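Local coordinates for protein hydrogenase maturation factor (Thermoanaerobacter tengcongensis, PDB 3VTH) that probably uses ATP and carbamoyl phosphate to place a carbamoyl group on the C-terminal cysteine of HypE during maturation of [NiFe]-hydrogenases, at residues A[24-29]-A[47-52]; A[13-18]-A[43-48]; A[28-33]-A[91-96]; A[96-101]-A[150-155]. All coordinates share one frame; numbering follows the deposited sequence.

Contact 1: residues A[24-29]-A[47-52]; sequences GFRPFV and SGLYIE. With PO4 (phosphate ion), chain E.
Phosphate atom O4 is gripped twice by Arg26, whose aliphatic CG also rests on Leu49 CD1 across the contact: Arg26 N donates to O4, and Arg26 NE reaches PO4 O4 at 2.8 Å. With CG beside the backbone N (chi1 -72°) and the chain bent at chi3, the guanidinium turns its edge to the ion, and Arg26 NH2 binds PO4 O3 at 2.8 Å. Gly24 N, at the N-cap position, and Phe25 N hold PO4 O1 and O2, while Gly22 N and Val23 N complete the cradle. Such a loop at a helix N-terminus is the phosphate-binding site of acylphosphatases, consistent with the predicted catalytic role of Arg26. NH1 points elsewhere, to a salt bridge with Asp152. A leucine here would probably deprive the phosphate of two donors and leave Asp152 without its positive mate. On the apolar side of the contact, Leu49 CD2 lies over one face of the Phe25 ring in a CH-pi contact, 4.0 Å from the ring centroid and offset toward the rim. Farther along, Val29 CG2 and Ile51 CD1 meet tip to tip at 3.9 Å. Helix 25-29 runs nearly along strand 48-52, at 20° and 10.3 Å between axes; Phe63 of helix 57-69 packs on Val29 and Ile51, and Val42 of strand 39-45 touches Leu49.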
# COMPACT_ATOMS: atom_id res chain seq x y z
N GLY A 24 -11.78 -13.04 -17.34
CA GLY A 24 -12.60 -14.06 -18.00
C GLY A 24 -14.03 -13.60 -18.23
O GLY A 24 -14.95 -14.43 -18.28
N PHE A 25 -14.22 -12.30 -18.42
CA PHE A 25 -15.55 -11.78 -18.72
C PHE A 25 -16.06 -12.19 -20.11
O PHE A 25 -17.25 -12.46 -20.28
CB PHE A 25 -15.61 -10.27 -18.53
CG PHE A 25 -16.76 -9.79 -17.68
CD1 PHE A 25 -16.55 -8.85 -16.68
CD2 PHE A 25 -18.05 -10.28 -17.89
CE1 PHE A 25 -17.62 -8.38 -15.89
CE2 PHE A 25 -19.14 -9.82 -17.11
CZ PHE A 25 -18.92 -8.87 -16.11
N ARG A 26 -15.18 -12.22 -21.10
CA ARG A 26 -15.59 -12.64 -22.44
C ARG A 26 -16.07 -14.10 -22.48
O ARG A 26 -17.19 -14.34 -22.92
CB ARG A 26 -14.51 -12.33 -23.49
CG ARG A 26 -14.41 -10.82 -23.80
CD ARG A 26 -13.19 -10.48 -24.62
NE ARG A 26 -11.95 -10.61 -23.83
CZ ARG A 26 -10.72 -10.41 -24.31
NH1 ARG A 26 -10.54 -10.06 -25.60
NH2 ARG A 26 -9.67 -10.55 -23.51
N PRO A 27 -15.27 -15.06 -21.95
CA PRO A 27 -15.80 -16.43 -21.93
C PRO A 27 -17.06 -16.61 -21.06
O PRO A 27 -17.95 -17.37 -21.44
CB PRO A 27 -14.63 -17.28 -21.37
CG PRO A 27 -13.66 -16.30 -20.79
CD PRO A 27 -13.84 -15.03 -21.59
N PHE A 28 -17.12 -15.92 -19.92
CA PHE A 28 -18.31 -15.91 -19.07
C PHE A 28 -19.56 -15.48 -19.88
O PHE A 28 -20.58 -16.16 -19.87
CB PHE A 28 -18.07 -14.99 -17.86
CG PHE A 28 -19.28 -14.81 -16.97
CD1 PHE A 28 -19.88 -13.57 -16.85
CD2 PHE A 28 -19.82 -15.88 -16.26
CE1 PHE A 28 -21.01 -13.38 -16.03
CE2 PHE A 28 -20.95 -15.71 -15.45
CZ PHE A 28 -21.53 -14.45 -15.33
N VAL A 29 -19.46 -14.36 -20.59
CA VAL A 29 -20.60 -13.84 -21.36
C VAL A 29 -20.98 -14.81 -22.46
O VAL A 29 -22.16 -15.08 -22.68
CB VAL A 29 -20.30 -12.41 -21.91
CG1 VAL A 29 -21.24 -12.01 -23.06
CG2 VAL A 29 -20.38 -11.40 -20.75
N SER A 47 -12.94 1.06 -23.13
CA SER A 47 -13.60 1.60 -21.95
C SER A 47 -14.14 0.52 -21.02
O SER A 47 -14.64 0.82 -19.93
CB SER A 47 -14.65 2.66 -22.33
OG SER A 47 -15.80 2.03 -22.87
N GLY A 48 -14.01 -0.73 -21.45
CA GLY A 48 -14.44 -1.86 -20.66
C GLY A 48 -14.88 -3.06 -21.48
O GLY A 48 -14.11 -3.62 -22.29
N LEU A 49 -16.13 -3.46 -21.27
CA LEU A 49 -16.69 -4.60 -21.95
C LEU A 49 -17.92 -4.16 -22.72
O LEU A 49 -18.75 -3.42 -22.20
CB LEU A 49 -17.01 -5.72 -20.94
CG LEU A 49 -17.51 -7.03 -21.57
CD1 LEU A 49 -16.36 -7.85 -22.13
CD2 LEU A 49 -18.30 -7.81 -20.55
N TYR A 50 -17.99 -4.59 -23.97
CA TYR A 50 -19.10 -4.29 -24.87
C TYR A 50 -19.84 -5.58 -25.27
O TYR A 50 -19.22 -6.58 -25.71
CB TYR A 50 -18.56 -3.59 -26.11
CG TYR A 50 -19.61 -3.20 -27.13
CD1 TYR A 50 -20.15 -4.14 -28.00
CD2 TYR A 50 -20.03 -1.88 -27.25
CE1 TYR A 50 -21.10 -3.77 -28.96
CE2 TYR A 50 -20.98 -1.51 -28.19
CZ TYR A 50 -21.50 -2.46 -29.04
OH TYR A 50 -22.43 -2.08 -29.97
N ILE A 51 -21.16 -5.55 -25.16
CA ILE A 51 -22.02 -6.70 -25.47
C ILE A 51 -23.20 -6.25 -26.32
O ILE A 51 -23.79 -5.20 -26.06
CB ILE A 51 -22.59 -7.35 -24.18
CG1 ILE A 51 -21.47 -7.83 -23.24
CG2 ILE A 51 -23.51 -8.55 -24.52
CD1 ILE A 51 -21.93 -8.02 -21.79
N GLU A 52 -23.52 -7.05 -27.33
CA GLU A 52 -24.78 -6.95 -28.08
C GLU A 52 -25.45 -8.31 -27.99
O GLU A 52 -24.85 -9.33 -28.36
CB GLU A 52 -24.52 -6.62 -29.55
CG GLU A 52 -23.98 -5.21 -29.81
CD GLU A 52 -23.84 -4.87 -31.30
OE1 GLU A 52 -24.46 -5.55 -32.16
OE2 GLU A 52 -23.11 -3.89 -31.61
P PO4 E . -11.28 -11.13 -20.26
O1 PO4 E . -10.37 -12.12 -19.59
O2 PO4 E . -12.22 -10.51 -19.25
O3 PO4 E . -10.44 -10.03 -20.84
O4 PO4 E . -12.10 -11.82 -21.33

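Contact 2: residues A[13-18]-A[43-48]; sequences QINIFG and YNNSSG
Phe17 meets Ser47 by van der Waals contact, the ring turning its edge to the turn: Phe17 CD2 lies 3.3 Å from Ser47 O, near the ring plane, and Phe17 CE2 is 3.7 Å from Ser47 OG. The ring gets there with CG beside the backbone N (chi1 -56°). Backbone packs on backbone next to it, Ile16 O touching Gly48 CA at 3.6 Å. Glycine suits this place, since a beta carbon on residue 48 would collide with Ile16 O and with the carbonyl O of Ser47. A water bridges the two segments, accepting from Gly18 N and donating to Ser47 O at 2.6 Å, and it too sits at the edge of the Phe17 ring. The turn belongs to the hairpin that joins strands 39-45 and 48-55 of the acylphosphatase fold; strand 10-17 lies on the far side of 48-55, so the contact forms at the end of this three-strand run, where the chain turns away at Gly18. Hydrogen bonds within the turn set its shape. Asn45 OD1 accepts from Ser47 N at 3.0 Å, an Asx turn, with the donor 55° out of the carbonyl plane, and it takes weak bonds from Gly48 N and Ser47 OG. Asn45 N donates to Gly48 O at 3.0 Å, closing the hairpin, and Gln21 NE2 bonds to Gly48 O as well. From outside the hairpin, the backbone N of Asp101 and of Gly103 hold Ser46 OG, while the ring of Tyr43 stacks with Tyr50 and has Lys99 as a cation-pi partner.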
# COMPACT_ATOMS: atom_id res chain seq x y z
N GLN A 13 -27.88 -3.46 -26.22
CA GLN A 13 -26.45 -3.22 -26.12
C GLN A 13 -26.14 -2.99 -24.65
O GLN A 13 -26.84 -2.23 -23.98
CB GLN A 13 -26.06 -2.01 -26.95
CG GLN A 13 -24.62 -1.56 -26.77
CD GLN A 13 -24.42 -0.16 -27.29
OE1 GLN A 13 -24.99 0.21 -28.33
NE2 GLN A 13 -23.64 0.64 -26.58
N ILE A 14 -25.11 -3.67 -24.16
CA ILE A 14 -24.73 -3.63 -22.75
C ILE A 14 -23.24 -3.26 -22.61
O ILE A 14 -22.38 -3.91 -23.19
CB ILE A 14 -25.02 -4.99 -22.03
CG1 ILE A 14 -26.51 -5.37 -22.17
CG2 ILE A 14 -24.63 -4.92 -20.53
CD1 ILE A 14 -26.80 -6.87 -21.97
N ASN A 15 -22.96 -2.21 -21.86
CA ASN A 15 -21.58 -1.80 -21.58
C ASN A 15 -21.32 -1.96 -20.10
O ASN A 15 -22.13 -1.53 -19.26
CB ASN A 15 -21.35 -0.35 -21.98
CG ASN A 15 -21.44 -0.15 -23.46
OD1 ASN A 15 -20.46 -0.30 -24.19
ND2 ASN A 15 -22.63 0.17 -23.94
N ILE A 16 -20.20 -2.59 -19.77
CA ILE A 16 -19.85 -2.84 -18.38
C ILE A 16 -18.51 -2.15 -18.09
O ILE A 16 -17.56 -2.26 -18.88
CB ILE A 16 -19.79 -4.34 -18.08
CG1 ILE A 16 -21.05 -5.04 -18.65
CG2 ILE A 16 -19.57 -4.59 -16.55
CD1 ILE A 16 -21.25 -6.44 -18.21
N PHE A 17 -18.45 -1.44 -16.97
CA PHE A 17 -17.31 -0.61 -16.62
C PHE A 17 -16.72 -1.01 -15.27
O PHE A 17 -17.45 -1.48 -14.40
CB PHE A 17 -17.73 0.87 -16.55
CG PHE A 17 -18.38 1.38 -17.81
CD1 PHE A 17 -19.75 1.53 -17.90
CD2 PHE A 17 -17.61 1.69 -18.93
CE1 PHE A 17 -20.36 2.00 -19.07
CE2 PHE A 17 -18.19 2.16 -20.11
CZ PHE A 17 -19.58 2.32 -20.18
N GLY A 18 -15.42 -0.76 -15.10
CA GLY A 18 -14.70 -1.10 -13.87
C GLY A 18 -13.54 -2.02 -14.20
O GLY A 18 -12.98 -1.97 -15.30
N TYR A 43 -16.95 -8.19 -26.89
CA TYR A 43 -15.55 -7.85 -27.07
C TYR A 43 -15.09 -6.85 -26.03
O TYR A 43 -15.89 -6.10 -25.47
CB TYR A 43 -15.26 -7.34 -28.50
CG TYR A 43 -16.01 -6.08 -28.92
CD1 TYR A 43 -17.20 -6.16 -29.65
CD2 TYR A 43 -15.51 -4.81 -28.63
CE1 TYR A 43 -17.88 -5.01 -30.07
CE2 TYR A 43 -16.19 -3.64 -29.02
CZ TYR A 43 -17.38 -3.76 -29.74
OH TYR A 43 -18.04 -2.64 -30.13
N ASN A 44 -13.78 -6.85 -25.78
CA ASN A 44 -13.14 -5.83 -24.96
C ASN A 44 -12.96 -4.58 -25.78
O ASN A 44 -12.48 -4.64 -26.91
CB ASN A 44 -11.77 -6.32 -24.50
CG ASN A 44 -11.85 -7.22 -23.29
OD1 ASN A 44 -10.82 -7.65 -22.76
ND2 ASN A 44 -13.07 -7.53 -22.84
N ASN A 45 -13.36 -3.43 -25.24
CA ASN A 45 -13.07 -2.18 -25.93
C ASN A 45 -12.22 -1.31 -25.02
O ASN A 45 -11.80 -1.77 -23.97
CB ASN A 45 -14.34 -1.50 -26.48
CG ASN A 45 -15.26 -0.98 -25.39
OD1 ASN A 45 -14.91 -0.97 -24.21
ND2 ASN A 45 -16.44 -0.52 -25.80
N SER A 46 -11.93 -0.07 -25.41
CA SER A 46 -11.01 0.70 -24.61
C SER A 46 -11.63 1.24 -23.31
O SER A 46 -10.93 1.78 -22.48
CB SER A 46 -10.28 1.77 -25.43
OG SER A 46 -11.18 2.56 -26.19
N SER A 47 -12.94 1.06 -23.13
CA SER A 47 -13.60 1.60 -21.95
C SER A 47 -14.14 0.52 -21.02
O SER A 47 -14.64 0.82 -19.93
CB SER A 47 -14.65 2.66 -22.33
OG SER A 47 -15.80 2.03 -22.87
N GLY A 48 -14.01 -0.73 -21.45
CA GLY A 48 -14.44 -1.86 -20.66
C GLY A 48 -14.88 -3.06 -21.48
O GLY A 48 -14.11 -3.62 -22.29
O HOH W 1 -14.30 0.88 -17.32

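Contact 3: residues A[28-33]-A[91-96]; sequences FVFNIA and KDFKIV
Ala33 CB sits squarely over one face of the Phe93 ring, a CH-pi contact with the methyl 3.5 Å from the centroid and only 6° off the ring normal. Most other meetings are apolar side chain against side chain, the majority of them round the same ring. Phe93 CG stands anti to the backbone N (chi1 -168°), which sends the ring in among the helix residues. Phe30 slides past it in the opposite direction, Phe30 CD2 lying 3.8 Å from Phe93 CD1 in the plane of the Phe93 ring, at its edge. The Val29 and Phe93 side chains cross at about a right angle, with Val29 CG1 3.7 Å from Phe93 CZ. Beyond Phe93, Ile95 CD1 comes to 3.9 Å from Phe30 CB. The backbone takes part too: Phe30 CE2 lies 3.4 Å from Phe93 O. A serine in place of Phe93 would probably open a gap beneath the helix, with Ala33 CB and Val29 CG1 losing the ring they pack on. Phe179 covers Phe30 and Ile95 from a loop outside the two segments, and Val42 of the neighbouring strand touches both Phe93 and Ile95. Helix 28-33 and strand 93-95 run antiparallel, their axes 8.6 Å apart, the strand adding an edge parallel to 39-45: the helix-on-sheet sandwich of the acylphosphatase fold.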
# COMPACT_ATOMS: atom_id res chain seq x y z
N PHE A 28 -17.12 -15.92 -19.92
CA PHE A 28 -18.31 -15.91 -19.07
C PHE A 28 -19.56 -15.48 -19.88
O PHE A 28 -20.58 -16.16 -19.87
CB PHE A 28 -18.07 -14.99 -17.86
CG PHE A 28 -19.28 -14.81 -16.97
CD1 PHE A 28 -19.88 -13.57 -16.85
CD2 PHE A 28 -19.82 -15.88 -16.26
CE1 PHE A 28 -21.01 -13.38 -16.03
CE2 PHE A 28 -20.95 -15.71 -15.45
CZ PHE A 28 -21.53 -14.45 -15.33
N VAL A 29 -19.46 -14.36 -20.59
CA VAL A 29 -20.60 -13.84 -21.36
C VAL A 29 -20.98 -14.81 -22.46
O VAL A 29 -22.16 -15.08 -22.68
CB VAL A 29 -20.30 -12.41 -21.91
CG1 VAL A 29 -21.24 -12.01 -23.06
CG2 VAL A 29 -20.38 -11.40 -20.75
N PHE A 30 -19.98 -15.36 -23.14
CA PHE A 30 -20.25 -16.34 -24.19
C PHE A 30 -21.10 -17.48 -23.65
O PHE A 30 -22.09 -17.90 -24.27
CB PHE A 30 -18.94 -16.89 -24.77
CG PHE A 30 -19.15 -17.94 -25.83
CD1 PHE A 30 -19.27 -19.28 -25.48
CD2 PHE A 30 -19.21 -17.58 -27.18
CE1 PHE A 30 -19.47 -20.27 -26.47
CE2 PHE A 30 -19.42 -18.56 -28.18
CZ PHE A 30 -19.54 -19.90 -27.83
N ASN A 31 -20.70 -17.98 -22.49
CA ASN A 31 -21.34 -19.17 -21.95
C ASN A 31 -22.76 -18.89 -21.46
O ASN A 31 -23.65 -19.70 -21.72
CB ASN A 31 -20.45 -19.82 -20.87
CG ASN A 31 -19.21 -20.50 -21.47
OD1 ASN A 31 -18.07 -20.20 -21.07
ND2 ASN A 31 -19.42 -21.40 -22.42
N ILE A 32 -22.99 -17.76 -20.81
CA ILE A 32 -24.36 -17.45 -20.39
C ILE A 32 -25.24 -17.01 -21.58
O ILE A 32 -26.44 -17.31 -21.62
CB ILE A 32 -24.43 -16.48 -19.16
CG1 ILE A 32 -23.76 -15.14 -19.46
CG2 ILE A 32 -23.74 -17.13 -17.93
CD1 ILE A 32 -24.17 -14.03 -18.49
N ALA A 33 -24.64 -16.39 -22.59
CA ALA A 33 -25.40 -16.07 -23.82
C ALA A 33 -25.90 -17.35 -24.50
O ALA A 33 -27.05 -17.41 -24.95
CB ALA A 33 -24.56 -15.25 -24.78
N LYS A 91 -26.69 -14.59 -36.46
CA LYS A 91 -27.03 -16.00 -36.58
C LYS A 91 -26.46 -16.84 -35.44
O LYS A 91 -26.85 -17.98 -35.23
CB LYS A 91 -26.56 -16.56 -37.93
CG LYS A 91 -27.27 -15.92 -39.14
CD LYS A 91 -27.79 -16.96 -40.11
CE LYS A 91 -28.90 -16.38 -41.00
NZ LYS A 91 -29.51 -17.41 -41.89
N ASP A 92 -25.52 -16.26 -34.69
CA ASP A 92 -24.90 -16.97 -33.60
C ASP A 92 -24.42 -15.98 -32.55
O ASP A 92 -24.60 -14.78 -32.69
CB ASP A 92 -23.74 -17.84 -34.11
CG ASP A 92 -22.71 -17.06 -34.94
OD1 ASP A 92 -21.91 -17.70 -35.66
OD2 ASP A 92 -22.71 -15.80 -34.89
N PHE A 93 -23.79 -16.49 -31.50
CA PHE A 93 -23.10 -15.63 -30.55
C PHE A 93 -21.60 -15.88 -30.61
O PHE A 93 -21.17 -17.03 -30.63
CB PHE A 93 -23.61 -15.82 -29.12
CG PHE A 93 -23.12 -14.75 -28.19
CD1 PHE A 93 -21.90 -14.88 -27.55
CD2 PHE A 93 -23.86 -13.59 -27.99
CE1 PHE A 93 -21.43 -13.87 -26.73
CE2 PHE A 93 -23.39 -12.57 -27.16
CZ PHE A 93 -22.18 -12.72 -26.54
N LYS A 94 -20.81 -14.81 -30.66
CA LYS A 94 -19.36 -14.93 -30.82
C LYS A 94 -18.60 -13.93 -29.96
O LYS A 94 -19.07 -12.80 -29.75
CB LYS A 94 -18.95 -14.72 -32.29
CG LYS A 94 -19.29 -15.88 -33.25
CD LYS A 94 -18.88 -15.52 -34.68
CE LYS A 94 -18.77 -16.76 -35.57
NZ LYS A 94 -17.61 -17.64 -35.16
N ILE A 95 -17.45 -14.35 -29.43
CA ILE A 95 -16.46 -13.41 -28.91
C ILE A 95 -15.69 -12.89 -30.12
O ILE A 95 -15.19 -13.69 -30.93
CB ILE A 95 -15.46 -14.09 -27.92
CG1 ILE A 95 -16.22 -14.77 -26.76
CG2 ILE A 95 -14.43 -13.07 -27.40
CD1 ILE A 95 -15.35 -15.72 -25.91
N VAL A 96 -15.63 -11.56 -30.27
CA VAL A 96 -14.94 -10.96 -31.42
C VAL A 96 -13.71 -10.15 -31.01
O VAL A 96 -13.44 -10.00 -29.81
CB VAL A 96 -15.90 -10.12 -32.34
CG1 VAL A 96 -17.06 -10.98 -32.83
CG2 VAL A 96 -16.42 -8.87 -31.63

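Contact 4: residues A[96-101]-A[150-155]; sequences VGSKED and PYDRAK
Ser98 OG and Asp152 CG are each set beside their own backbone N, anti to the carbonyl carbon (chi1 -66° and -88°), and these torsions turn the hydroxyl and the carboxylate toward each other. Ser98 OG donates to Asp152 OD2 over just 2.5 Å, meeting the oxygen on its syn side, 18° out of the carboxylate plane. A water adds a second link, accepting from Ser98 N at 2.8 Å and donating to Asp152 OD2. Asp152 OD1, the other oxygen, forms a salt bridge with Arg26 NH1, so both oxygens are engaged and the group is probably fixed in rotation; as second-shell partner it holds the arginine that binds the phosphate. Pro150, which follows a cis peptide bond, supplies the apolar part. Pro150 CB packs on Ser98 CB at 4.0 Å, Pro150 CG lies 3.6 Å from Lys99 O, and Pro150 CD comes loosely near Glu100 OE1, the Glu100 chain crossing the proline at about a right angle. Glu100 OE2 accepts from Gly102 N, and OE1 forms a salt bridge with Arg451. Segment 96-101 follows edge strand 93-95 and stays tied to strand 39-45 through the backbone bond of Lys99 with Asn44. Segment 150-155 comes between the cysteines of the two zinc sites, so the contact joins the acylphosphatase unit to the zinc-binding region, with Tyr151 reaching Arg26 of helix 25-35.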
# COMPACT_ATOMS: atom_id res chain seq x y z
N VAL A 96 -15.63 -11.56 -30.27
CA VAL A 96 -14.94 -10.96 -31.42
C VAL A 96 -13.71 -10.15 -31.01
O VAL A 96 -13.44 -10.00 -29.81
CB VAL A 96 -15.90 -10.12 -32.34
CG1 VAL A 96 -17.06 -10.98 -32.83
CG2 VAL A 96 -16.42 -8.87 -31.63
N GLY A 97 -12.96 -9.66 -32.01
CA GLY A 97 -11.73 -8.90 -31.78
C GLY A 97 -11.96 -7.64 -30.96
O GLY A 97 -13.03 -7.04 -31.04
N SER A 98 -10.95 -7.25 -30.17
CA SER A 98 -11.04 -6.05 -29.34
C SER A 98 -11.02 -4.77 -30.19
O SER A 98 -10.45 -4.74 -31.27
CB SER A 98 -9.90 -6.02 -28.34
OG SER A 98 -10.03 -7.08 -27.42
N LYS A 99 -11.64 -3.70 -29.68
CA LYS A 99 -11.67 -2.42 -30.42
C LYS A 99 -11.11 -1.28 -29.56
O LYS A 99 -11.46 -1.15 -28.39
CB LYS A 99 -13.09 -2.10 -30.89
CG LYS A 99 -13.74 -3.19 -31.76
CD LYS A 99 -15.06 -2.71 -32.39
CE LYS A 99 -15.47 -3.56 -33.59
NZ LYS A 99 -15.53 -5.03 -33.30
N GLU A 100 -10.25 -0.47 -30.17
CA GLU A 100 -9.70 0.73 -29.54
C GLU A 100 -10.50 1.95 -30.03
O GLU A 100 -10.38 2.33 -31.19
CB GLU A 100 -8.20 0.87 -29.85
CG GLU A 100 -7.58 2.25 -29.58
CD GLU A 100 -7.62 2.63 -28.11
OE1 GLU A 100 -6.91 2.00 -27.30
OE2 GLU A 100 -8.37 3.57 -27.77
N ASP A 101 -11.33 2.50 -29.17
CA ASP A 101 -12.26 3.58 -29.47
C ASP A 101 -11.94 4.80 -28.61
O ASP A 101 -12.79 5.60 -28.35
CB ASP A 101 -13.67 3.10 -29.15
CG ASP A 101 -14.78 3.97 -29.74
OD1 ASP A 101 -14.54 4.74 -30.66
OD2 ASP A 101 -15.91 3.85 -29.29
N PRO A 150 -6.99 -2.34 -24.96
CA PRO A 150 -7.81 -3.35 -24.30
C PRO A 150 -6.99 -4.60 -24.01
O PRO A 150 -6.15 -5.00 -24.83
CB PRO A 150 -8.89 -3.67 -25.33
CG PRO A 150 -8.96 -2.51 -26.21
CD PRO A 150 -7.57 -1.93 -26.25
N TYR A 151 -7.23 -5.20 -22.84
CA TYR A 151 -6.50 -6.40 -22.42
C TYR A 151 -6.68 -7.53 -23.44
O TYR A 151 -7.80 -7.85 -23.83
CB TYR A 151 -6.97 -6.84 -21.03
CG TYR A 151 -6.40 -8.15 -20.55
CD1 TYR A 151 -7.13 -9.34 -20.68
CD2 TYR A 151 -5.15 -8.21 -19.94
CE1 TYR A 151 -6.62 -10.56 -20.22
CE2 TYR A 151 -4.62 -9.43 -19.47
CZ TYR A 151 -5.37 -10.59 -19.61
OH TYR A 151 -4.88 -11.78 -19.15
N ASP A 152 -5.56 -8.07 -23.90
CA ASP A 152 -5.50 -9.24 -24.76
C ASP A 152 -4.08 -9.77 -24.63
O ASP A 152 -3.18 -9.03 -24.29
CB ASP A 152 -5.73 -8.85 -26.23
CG ASP A 152 -7.20 -8.86 -26.61
OD1 ASP A 152 -7.92 -9.83 -26.27
OD2 ASP A 152 -7.63 -7.89 -27.26
N ARG A 153 -3.88 -11.05 -24.94
CA ARG A 153 -2.54 -11.66 -24.87
C ARG A 153 -1.47 -10.85 -25.61
O ARG A 153 -0.36 -10.70 -25.12
CB ARG A 153 -2.58 -13.09 -25.45
CG ARG A 153 -1.34 -13.96 -25.10
CD ARG A 153 -1.43 -15.24 -25.94
NE ARG A 153 -0.40 -16.23 -25.66
CZ ARG A 153 -0.55 -17.25 -24.80
NH1 ARG A 153 -1.67 -17.38 -24.09
NH2 ARG A 153 0.43 -18.13 -24.65
N ALA A 154 -1.82 -10.34 -26.80
CA ALA A 154 -0.90 -9.57 -27.63
C ALA A 154 -0.41 -8.28 -26.97
O ALA A 154 0.59 -7.70 -27.40
CB ALA A 154 -1.55 -9.26 -29.01
N LYS A 155 -1.13 -7.80 -25.95
CA LYS A 155 -0.70 -6.59 -25.23
C LYS A 155 -0.17 -6.91 -23.82
O LYS A 155 -0.26 -6.08 -22.90
CB LYS A 155 -1.85 -5.57 -25.15
CG LYS A 155 -2.29 -5.05 -26.53
CD LYS A 155 -3.21 -3.86 -26.41
CE LYS A 155 -3.74 -3.45 -27.79
NZ LYS A 155 -2.69 -2.80 -28.62
O HOH W 2 -8.61 -8.86 -30.13

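Contacts 1, 2 and 3 belong to the acylphosphatase unit and share its five-strand sheet. Contacts 1 and 3 use overlapping parts of helix 25-35, sharing Phe28 and Val29, their centres about 9 Å apart, while contacts 1 and 2 lie about 7 Å apart and have Ser47 and Gly48 in common. Backbone bonds between Leu49 and Ile16 and between Ile51 and Ile14 knit contacts 1 and 2 together. Contact 4 opens later in the chain, after contacts 1 and 2 have closed and from the Val96 that ends contact 3. Its centre is about 11 Å from contacts 1 and 2, and it brings the loop between the zinc sites to the predicted active-site residues Arg26 and Asn44.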